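Local coordinates for protein glycerate dehydrogenase (Bacillus sp. 5mfcol3.1, PDB 6P2I) that probably reduces acyclic imino acids to amino acids such as D-arginine with NADPH, as an imine reductase of the D-2-hydroxyacid dehydrogenase family, at residues A[43-48]-A[64-69]. Sequence-based numbering, arbitrary orientation. Where two conformers were deposited one is given.
Sequences SSTDIA and SRLKYL
Ser44 O lies over one face of the Arg65 guanidinium, 3.2 Å above its plane and offset toward the rim, without a hydrogen bond to it; Thr45 N is beside it, while the Asp46 carboxylate and a water lie at the edge. This pair sits just before the N-terminal ends of strands 47-50 and 68-71, the two parallel strands of a beta-alpha-beta unit in the smaller sheet, well away from the bound D-arginine. A two-pronged salt bridge joins them: Arg65 NE donates to Asp46 OD1 at 3.0 Å and NH2 to OD2, both nearly straight. The acid is nevertheless met from above its own plane, the two flat groups being turned 52° apart. With CG anti to the backbone N (chi1 178°) and the chain extended from CG to NE, Arg65 runs past Thr45 O, CG 3.4 Å from it. Asp46 OD2 also accepts from Lys2 N of the neighbouring strand 2-5, and a water joins OD1 to Arg65 O; an alanine in place of Asp46 would probably leave the guanidinium without its countercharge and Lys2 N without this acceptor. Further along, Asp46 O receives Lys67 N at 3.0 Å and, weakly, Tyr68 N. On one side of the sheet Ile47 CG2 meets Tyr68 CD2 obliquely at 3.9 Å, and the tyrosine ring stacks with Tyr297. Ala48 CB projects to the other, meeting Leu66 CD1 and Leu69 CD1, each at 3.7 Å. Between the strands, Ala48 N donates to Tyr68 O over 2.8 Å.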
loop_
_atom_site.group_PDB
_atom_site.type_symbol
_atom_site.label_atom_id
_atom_site.label_comp_id
_atom_site.label_asym_id
_atom_site.label_seq_id
_atom_site.Cartn_x
_atom_site.Cartn_y
_atom_site.Cartn_z
ATOM N N SER A 43 16.110 13.784 38.339
ATOM C CA SER A 43 16.596 14.747 39.319
ATOM C C SER A 43 18.112 14.908 39.320
ATOM O O SER A 43 18.628 15.768 40.049
ATOM C CB SER A 43 16.134 14.345 40.724
ATOM O OG SER A 43 14.722 14.293 40.799
ATOM N N SER A 44 18.833 14.119 38.525
ATOM C CA SER A 44 20.287 14.170 38.486
ATOM C C SER A 44 20.805 14.823 37.211
ATOM O O SER A 44 21.997 14.720 36.903
ATOM C CB SER A 44 20.863 12.763 38.642
ATOM O OG SER A 44 20.413 12.176 39.856
ATOM N N THR A 45 19.934 15.501 36.469
ATOM C CA THR A 45 20.278 16.011 35.157
ATOM C C THR A 45 19.661 17.391 34.977
ATOM O O THR A 45 18.721 17.777 35.678
ATOM C CB THR A 45 19.817 15.027 34.065
ATOM O OG1 THR A 45 20.481 15.320 32.830
ATOM C CG2 THR A 45 18.300 15.082 33.855
ATOM N N ASP A 46 20.214 18.142 34.029
ATOM C CA ASP A 46 19.660 19.442 33.693
ATOM C C ASP A 46 18.731 19.373 32.491
ATOM O O ASP A 46 17.665 19.999 32.498
ATOM C CB ASP A 46 20.793 20.430 33.427
ATOM C CG ASP A 46 21.768 20.496 34.573
ATOM O OD1 ASP A 46 21.363 20.944 35.671
ATOM O OD2 ASP A 46 22.924 20.052 34.389
ATOM N N ILE A 47 19.112 18.605 31.468
ATOM C CA ILE A 47 18.252 18.263 30.342
ATOM C C ILE A 47 18.009 16.764 30.388
ATOM O O ILE A 47 18.941 15.989 30.630
ATOM C CB ILE A 47 18.891 18.662 28.996
ATOM C CG1 ILE A 47 19.178 20.166 28.963
ATOM C CG2 ILE A 47 18.009 18.217 27.829
ATOM C CD1 ILE A 47 19.955 20.600 27.723
ATOM N N ALA A 48 16.756 16.356 30.192
ATOM C CA ALA A 48 16.413 14.943 30.111
ATOM C C ALA A 48 15.782 14.655 28.759
ATOM O O ALA A 48 15.103 15.511 28.192
ATOM C CB ALA A 48 15.445 14.519 31.217
ATOM N N SER A 64 13.818 17.364 41.298
ATOM C CA SER A 64 14.571 18.595 41.465
ATOM C C SER A 64 15.577 18.716 40.328
ATOM O O SER A 64 15.745 17.798 39.520
ATOM C CB SER A 64 15.277 18.637 42.834
ATOM O OG SER A 64 16.238 17.600 42.937
ATOM N N ARG A 65 16.209 19.892 40.258
ATOM C CA ARG A 65 17.285 20.227 39.322
ATOM C C ARG A 65 16.833 20.329 37.868
ATOM O O ARG A 65 17.170 21.305 37.188
ATOM C CB ARG A 65 18.431 19.219 39.432
ATOM C CG ARG A 65 19.554 19.489 38.454
ATOM C CD ARG A 65 20.736 18.562 38.677
ATOM N NE ARG A 65 21.768 18.739 37.657
ATOM C CZ ARG A 65 22.916 18.069 37.640
ATOM N NH1 ARG A 65 23.173 17.173 38.586
ATOM N NH2 ARG A 65 23.807 18.291 36.682
ATOM N N LEU A 66 16.078 19.338 37.391
ATOM C CA LEU A 66 15.678 19.267 35.984
ATOM C C LEU A 66 15.074 20.580 35.493
ATOM O O LEU A 66 14.189 21.145 36.133
ATOM C CB LEU A 66 14.663 18.132 35.802
ATOM C CG LEU A 66 14.142 17.915 34.378
ATOM C CD1 LEU A 66 15.283 17.474 33.477
ATOM C CD2 LEU A 66 13.014 16.900 34.390
ATOM N N LYS A 67 15.532 21.048 34.325
ATOM C CA LYS A 67 14.987 22.264 33.741
ATOM C C LYS A 67 14.347 22.066 32.377
ATOM O O LYS A 67 13.513 22.890 31.988
ATOM C CB LYS A 67 16.074 23.342 33.612
ATOM C CG LYS A 67 16.555 23.918 34.948
ATOM C CD LYS A 67 15.388 24.428 35.776
ATOM C CE LYS A 67 14.741 25.641 35.117
ATOM N NZ LYS A 67 13.479 26.052 35.794
ATOM N N TYR A 68 14.692 21.002 31.652
ATOM C CA TYR A 68 14.275 20.847 30.260
ATOM C C TYR A 68 14.115 19.369 29.949
ATOM O O TYR A 68 15.048 18.581 30.162
ATOM C CB TYR A 68 15.294 21.490 29.322
ATOM C CG TYR A 68 14.905 21.519 27.846
ATOM C CD1 TYR A 68 13.584 21.712 27.436
ATOM C CD2 TYR A 68 15.877 21.378 26.870
ATOM C CE1 TYR A 68 13.257 21.745 26.059
ATOM C CE2 TYR A 68 15.567 21.420 25.530
ATOM C CZ TYR A 68 14.270 21.603 25.126
ATOM O OH TYR A 68 14.018 21.635 23.767
ATOM N N LEU A 69 12.930 18.999 29.468
ATOM C CA LEU A 69 12.609 17.631 29.086
ATOM C C LEU A 69 12.297 17.600 27.603
ATOM O O LEU A 69 11.490 18.404 27.123
ATOM C CB LEU A 69 11.415 17.103 29.880
ATOM C CG LEU A 69 10.924 15.700 29.528
ATOM C CD1 LEU A 69 11.979 14.665 29.875
ATOM C CD2 LEU A 69 9.626 15.391 30.258
HETATM O O HOH W 1 18.666 16.887 42.422
HETATM O O HOH W 2 21.754 16.473 41.224
HETATM O O HOH W 3 19.344 22.449 36.050
#